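Local coordinates for protein putative hemolysin (Streptococcus mutans UA159, PDB 2RK5) that is a putative membrane hemolysin of the UPF0053 family that may bind flavin adenine dinucleotide, represented here by its transporter-associated (CorC_HlyC) domain, at residues 25-30 with 62-67; 39-44 with 66-71. All coordinates share one frame; numbering follows the deposited sequence. Where two conformers were deposited one is given.

Two contacts made along strand 64-74 illustrate how the chemistry of one strand changes with its depth in a small alpha+beta domain built on an antiparallel sheet. Interaction 1 (25-30 with 62-67) lies at the partly exposed start of the strand, where a loop leaving helix 18-25 is tied by polar side chains to one backbone carbonyl and only its inner edge is apolar. Interaction 2 (39-44 with 66-71) lies near the centre of the chain, where helix 37-45 crosses the same strand and ring-to-leucine packing dominates, with a polar end beside Asn-70. The contacts share Leu-66 and Glu-67, and Leu-29 CD1 packs against Phe-40 CE2, joining the two.

Interaction 1 of 2, residues 25-30 with 62-67; sequences FETDLE and NGKHLE
The carbonyl oxygen of Glu-26 is the point on which Lys-64 and Asn-62 converge. Lys-64 NZ donates to Glu-26 O over a short 2.6 Å, lying 20° off the carbonyl plane. Asn-62 ND2 reaches the same Glu-26 O at 3.2 Å from well above that plane, although the oxygen itself lies close to the plane of the asparagine amide. Lys-64 owes its approach to a bend in mid-chain: chi2 of 101° turns CD and CE across the Glu-26 carbonyl, and the nearly extended remainder carries the ammonium back over its own turn. There NZ gives a second bond, 2.9 Å, to the backbone O of Asn-62, so the lysine bridges the loop and the turn that leads into strand 64-74. Glu-26, with positive phi just after helix 18-25, keeps its carboxylate apart; OE1 stays 4.5 Å from Lys-64 NZ, beyond a salt bridge.

Asp-28 crosses Asn-62 with carboxylate and amide planes 45° apart. Asp-28 OD2 lies 3.5 Å from Asn-62 OD1, an approach of two oxygens, while Asp-28 OD1 is hydrogen-bonded to Ser-61 OG. Further in, the methyl of Thr-27 does the apolar work. With CG2 anti to the carbonyl carbon, it meets the aliphatic CD of Lys-64 and, tip to tip, CD1 of Leu-66, each at 4.0 Å, while OG1 turns to Asn-22 on helix 18-25. Leu-29 reaches Leu-66 in the same end-on manner, CD1 to CD1, and both leucines also touch Phe-21.

The chemistry is graded from rim to interior: a cation and an amide satisfy one carbonyl just beyond the helix end, and methyl groups close the inner side. Because that carbonyl takes two side-chain donors, the post-helical loop is held by the turn and the first residue of strand 64-74, probably with the lysine charge strengthening the grip.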
loop_
_atom_site.group_PDB
_atom_site.type_symbol
_atom_site.label_atom_id
_atom_site.label_comp_id
_atom_site.label_asym_id
_atom_site.label_seq_id
_atom_site.Cartn_x
_atom_site.Cartn_y
_atom_site.Cartn_z
ATOM N N PHE A 25 -9.620 -3.413 20.685
ATOM C CA PHE A 25 -9.629 -2.005 21.086
ATOM C C PHE A 25 -10.994 -1.445 21.411
ATOM O O PHE A 25 -11.092 -0.302 21.845
ATOM C CB PHE A 25 -8.920 -1.137 20.018
ATOM C CG PHE A 25 -7.444 -1.377 19.939
ATOM C CD1 PHE A 25 -6.603 -0.830 20.895
ATOM C CD2 PHE A 25 -6.894 -2.162 18.949
ATOM C CE1 PHE A 25 -5.246 -1.050 20.835
ATOM C CE2 PHE A 25 -5.546 -2.404 18.922
ATOM C CZ PHE A 25 -4.729 -1.845 19.857
ATOM N N GLU A 26 -12.034 -2.263 21.258
ATOM C CA GLU A 26 -13.421 -1.848 21.569
ATOM C C GLU A 26 -13.841 -0.678 20.693
ATOM O O GLU A 26 -14.464 0.300 21.142
ATOM C CB GLU A 26 -13.626 -1.567 23.075
ATOM C CG GLU A 26 -13.175 -2.759 23.917
ATOM C CD GLU A 26 -13.579 -2.709 25.401
ATOM O OE1 GLU A 26 -14.128 -1.702 25.879
ATOM O OE2 GLU A 26 -13.339 -3.728 26.092
ATOM N N THR A 27 -13.501 -0.790 19.408
ATOM C CA THR A 27 -13.812 0.245 18.446
ATOM C C THR A 27 -14.690 -0.342 17.324
ATOM O O THR A 27 -15.074 -1.534 17.367
ATOM C CB THR A 27 -12.497 0.832 17.863
ATOM O OG1 THR A 27 -11.662 -0.237 17.412
ATOM C CG2 THR A 27 -11.744 1.599 18.940
ATOM N N ASP A 28 -15.027 0.519 16.364
ATOM C CA ASP A 28 -15.908 0.180 15.244
ATOM C C ASP A 28 -15.396 0.783 13.930
ATOM O O ASP A 28 -16.171 1.318 13.126
ATOM C CB ASP A 28 -17.367 0.642 15.538
ATOM C CG ASP A 28 -17.528 2.189 15.543
ATOM O OD1 ASP A 28 -16.519 2.941 15.452
ATOM O OD2 ASP A 28 -18.697 2.657 15.624
ATOM N N LEU A 29 -14.099 0.647 13.693
ATOM C CA LEU A 29 -13.490 1.190 12.477
ATOM C C LEU A 29 -14.003 0.422 11.280
ATOM O O LEU A 29 -14.167 -0.788 11.356
ATOM C CB LEU A 29 -11.983 1.025 12.517
ATOM C CG LEU A 29 -11.287 1.727 13.681
ATOM C CD1 LEU A 29 -9.774 1.640 13.528
ATOM C CD2 LEU A 29 -11.810 3.177 13.807
ATOM N N GLU A 30 -14.268 1.131 10.192
ATOM C CA GLU A 30 -14.641 0.469 8.945
ATOM C C GLU A 30 -14.318 1.362 7.784
ATOM O O GLU A 30 -14.301 2.581 7.911
ATOM C CB GLU A 30 -16.122 0.122 8.941
ATOM C CG GLU A 30 -17.032 1.317 9.050
ATOM C CD GLU A 30 -18.509 0.924 9.141
ATOM O OE1 GLU A 30 -18.956 0.030 8.370
ATOM O OE2 GLU A 30 -19.228 1.508 9.990
ATOM N N ASN A 62 -16.115 4.954 19.296
ATOM C CA ASN A 62 -16.642 4.423 20.571
ATOM C C ASN A 62 -16.018 5.148 21.743
ATOM O O ASN A 62 -15.710 4.558 22.779
ATOM C CB ASN A 62 -16.459 2.902 20.653
ATOM C CG ASN A 62 -17.388 2.156 19.702
ATOM O OD1 ASN A 62 -18.294 2.756 19.106
ATOM N ND2 ASN A 62 -17.173 0.853 19.549
ATOM N N GLY A 63 -15.855 6.451 21.553
ATOM C CA GLY A 63 -15.335 7.325 22.579
ATOM C C GLY A 63 -13.842 7.245 22.815
ATOM O O GLY A 63 -13.322 7.938 23.689
ATOM N N LYS A 64 -13.158 6.406 22.049
ATOM C CA LYS A 64 -11.697 6.344 22.083
ATOM C C LYS A 64 -11.124 7.183 20.932
ATOM O O LYS A 64 -11.653 7.155 19.799
ATOM C CB LYS A 64 -11.191 4.911 21.919
ATOM C CG LYS A 64 -11.565 3.922 23.037
ATOM C CD LYS A 64 -12.745 3.072 22.514
ATOM C CE LYS A 64 -13.381 2.238 23.543
ATOM N NZ LYS A 64 -14.762 1.871 23.223
ATOM N N HIS A 65 -10.078 7.958 21.223
ATOM C CA HIS A 65 -9.295 8.603 20.177
ATOM C C HIS A 65 -8.102 7.703 19.923
ATOM O O HIS A 65 -7.444 7.291 20.854
ATOM C CB HIS A 65 -8.811 9.992 20.594
ATOM C CG HIS A 65 -7.817 10.594 19.647
ATOM N ND1 HIS A 65 -8.162 11.501 18.667
ATOM C CD2 HIS A 65 -6.479 10.422 19.541
ATOM C CE1 HIS A 65 -7.079 11.855 17.999
ATOM N NE2 HIS A 65 -6.043 11.205 18.503
ATOM N N LEU A 66 -7.869 7.367 18.659
ATOM C CA LEU A 66 -6.745 6.523 18.259
ATOM C C LEU A 66 -5.841 7.345 17.355
ATOM O O LEU A 66 -6.314 8.028 16.442
ATOM C CB LEU A 66 -7.234 5.330 17.462
ATOM C CG LEU A 66 -8.227 4.356 18.093
ATOM C CD1 LEU A 66 -8.555 3.201 17.130
ATOM C CD2 LEU A 66 -7.686 3.836 19.343
ATOM N N GLU A 67 -4.540 7.221 17.581
ATOM C CA GLU A 67 -3.537 7.770 16.662
ATOM C C GLU A 67 -2.770 6.579 16.089
ATOM O O GLU A 67 -2.216 5.780 16.840
ATOM C CB GLU A 67 -2.593 8.760 17.350
ATOM C CG GLU A 67 -1.570 9.347 16.399
ATOM C CD GLU A 67 -0.616 10.337 17.041
ATOM O OE1 GLU A 67 -0.573 10.408 18.270
ATOM O OE2 GLU A 67 0.122 11.009 16.296
#

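Interaction 2 of 2, residues 39-44 with 66-71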
loop_
_atom_site.group_PDB
_atom_site.type_symbol
_atom_site.label_atom_id
_atom_site.label_comp_id
_atom_site.label_asym_id
_atom_site.label_seq_id
_atom_site.Cartn_x
_atom_site.Cartn_y
_atom_site.Cartn_z
ATOM N N GLY A 39 -4.772 -1.726 5.794
ATOM C CA GLY A 39 -5.610 -1.233 4.716
ATOM C C GLY A 39 -6.353 0.014 5.154
ATOM O O GLY A 39 -6.485 0.980 4.386
ATOM N N PHE A 40 -6.902 -0.016 6.368
ATOM C CA PHE A 40 -7.633 1.143 6.905
ATOM C C PHE A 40 -6.707 2.370 7.010
ATOM O O PHE A 40 -7.062 3.507 6.621
ATOM C CB PHE A 40 -8.218 0.777 8.262
ATOM C CG PHE A 40 -8.943 1.894 8.934
ATOM C CD1 PHE A 40 -10.275 2.102 8.710
ATOM C CD2 PHE A 40 -8.284 2.723 9.803
ATOM C CE1 PHE A 40 -10.938 3.143 9.302
ATOM C CE2 PHE A 40 -8.934 3.779 10.425
ATOM C CZ PHE A 40 -10.265 3.992 10.166
ATOM N N TYR A 41 -5.511 2.144 7.561
ATOM C CA TYR A 41 -4.542 3.230 7.740
ATOM C C TYR A 41 -4.113 3.785 6.390
ATOM O O TYR A 41 -4.107 5.014 6.169
ATOM C CB TYR A 41 -3.348 2.696 8.497
ATOM C CG TYR A 41 -2.142 3.566 8.454
ATOM C CD1 TYR A 41 -1.945 4.587 9.386
ATOM C CD2 TYR A 41 -1.126 3.310 7.549
ATOM C CE1 TYR A 41 -0.785 5.374 9.375
ATOM C CE2 TYR A 41 0.017 4.113 7.511
ATOM C CZ TYR A 41 0.203 5.114 8.439
ATOM O OH TYR A 41 1.371 5.848 8.396
ATOM N N LEU A 42 -3.773 2.907 5.461
ATOM C CA LEU A 42 -3.250 3.385 4.155
ATOM C C LEU A 42 -4.309 4.145 3.346
ATOM O O LEU A 42 -4.020 5.172 2.680
ATOM C CB LEU A 42 -2.696 2.237 3.295
ATOM C CG LEU A 42 -1.387 1.637 3.832
ATOM C CD1 LEU A 42 -1.041 0.361 3.039
ATOM C CD2 LEU A 42 -0.227 2.641 3.768
ATOM N N THR A 43 -5.543 3.644 3.389
ATOM C CA THR A 43 -6.646 4.330 2.691
ATOM C C THR A 43 -6.945 5.673 3.366
ATOM O O THR A 43 -7.328 6.645 2.685
ATOM C CB THR A 43 -7.887 3.450 2.605
ATOM O OG1 THR A 43 -8.312 3.150 3.904
ATOM C CG2 THR A 43 -7.580 2.181 1.951
ATOM N N GLY A 44 -6.750 5.749 4.684
ATOM C CA GLY A 44 -6.923 7.004 5.431
ATOM C C GLY A 44 -5.867 8.062 5.183
ATOM O O GLY A 44 -6.185 9.245 5.073
ATOM N N LEU A 66 -7.869 7.367 18.659
ATOM C CA LEU A 66 -6.745 6.523 18.259
ATOM C C LEU A 66 -5.841 7.345 17.355
ATOM O O LEU A 66 -6.314 8.028 16.442
ATOM C CB LEU A 66 -7.234 5.330 17.462
ATOM C CG LEU A 66 -8.227 4.356 18.093
ATOM C CD1 LEU A 66 -8.555 3.201 17.130
ATOM C CD2 LEU A 66 -7.686 3.836 19.343
ATOM N N GLU A 67 -4.540 7.221 17.581
ATOM C CA GLU A 67 -3.537 7.770 16.662
ATOM C C GLU A 67 -2.770 6.579 16.089
ATOM O O GLU A 67 -2.216 5.780 16.840
ATOM C CB GLU A 67 -2.593 8.760 17.350
ATOM C CG GLU A 67 -1.570 9.347 16.399
ATOM C CD GLU A 67 -0.616 10.337 17.041
ATOM O OE1 GLU A 67 -0.573 10.408 18.270
ATOM O OE2 GLU A 67 0.122 11.009 16.296
ATOM N N LEU A 68 -2.771 6.452 14.765
ATOM C CA LEU A 68 -2.110 5.344 14.069
ATOM C C LEU A 68 -0.881 5.907 13.355
ATOM O O LEU A 68 -0.995 6.888 12.636
ATOM C CB LEU A 68 -3.035 4.720 13.044
ATOM C CG LEU A 68 -4.240 3.900 13.478
ATOM C CD1 LEU A 68 -5.132 4.701 14.347
ATOM C CD2 LEU A 68 -4.988 3.449 12.234
ATOM N N ILE A 69 0.266 5.262 13.552
ATOM C CA ILE A 69 1.531 5.698 12.969
ATOM C C ILE A 69 2.275 4.500 12.413
ATOM O O ILE A 69 2.351 3.467 13.058
ATOM C CB ILE A 69 2.448 6.386 14.004
ATOM C CG1 ILE A 69 1.692 7.377 14.885
ATOM C CG2 ILE A 69 3.581 7.117 13.278
ATOM C CD1 ILE A 69 2.577 7.984 16.002
ATOM N N ASN A 70 2.865 4.637 11.231
ATOM C CA ASN A 70 3.644 3.515 10.710
ATOM C C ASN A 70 4.815 3.227 11.627
ATOM O O ASN A 70 5.517 4.153 12.071
ATOM C CB ASN A 70 4.131 3.762 9.295
ATOM C CG ASN A 70 4.887 5.050 9.158
ATOM O OD1 ASN A 70 4.305 6.098 9.374
ATOM N ND2 ASN A 70 6.163 4.989 8.730
ATOM N N ASP A 71 5.019 1.938 11.904
ATOM C CA ASP A 71 6.197 1.477 12.624
ATOM C C ASP A 71 7.163 0.689 11.740
ATOM O O ASP A 71 8.365 0.698 11.982
ATOM C CB ASP A 71 5.764 0.640 13.828
ATOM C CG ASP A 71 6.936 0.059 14.603
ATOM O OD1 ASP A 71 7.600 0.808 15.338
ATOM O OD2 ASP A 71 7.175 -1.175 14.480
#
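Tyr-41 and Leu-68 lie alongside each other pointing opposite ways, one coming from the helix and the other from the strand. This is a compact example of a helix laid across a sheet: the axes of helix 39-44 and strand 66-70 stand 9.8 Å apart and cross at -88°, leaving room for one layer of interleaved side chains. With CG anti to the backbone N (chi1 165°), the tyrosine ring leans down alongside the strand. Its CD1 rests 3.8 Å from CB of Leu-68, and the CE1 side of the ring meets the backbone O of Leu-68 at the ring edge, 3.6 Å from CE1. The same leucine turns its CD2 methyl under the helix, to within 4.1 Å of Tyr-41 CB.

Phe-40 meets that methyl from the preceding position on the helix. The phenylalanine and leucine side chains cross at about a right angle, and Leu-68 CD2 lies at the edge of the Phe-40 ring, near its plane, 4.2 Å from Phe-40 CD2. One leucine branch is thus shared by two successive aromatic residues.

At the far end of the tyrosine, OH comes 3.1 Å from OD1 of Asn-70, with the ring and amide planes turned 40° apart. Both groups turn to the same residue beyond the contact: Tyr-41 OH is hydrogen-bonded to the backbone O of Glu-55, and Asn-70 OD1 to the backbone N of Glu-55. These buried polar ends are thereby tied to the chain leading into strand 56-61.

Around this layer, Phe-40 packs on Phe-57 of strand 56-61 and Leu-18 of helix 18-25, while Tyr-41 covers Val-78 and Leu-81 of strand 77-85. Helix 37-45 therefore lies over three adjacent strands of the antiparallel sheet, and its Leu-42 packs on Ile-48 of the second subunit.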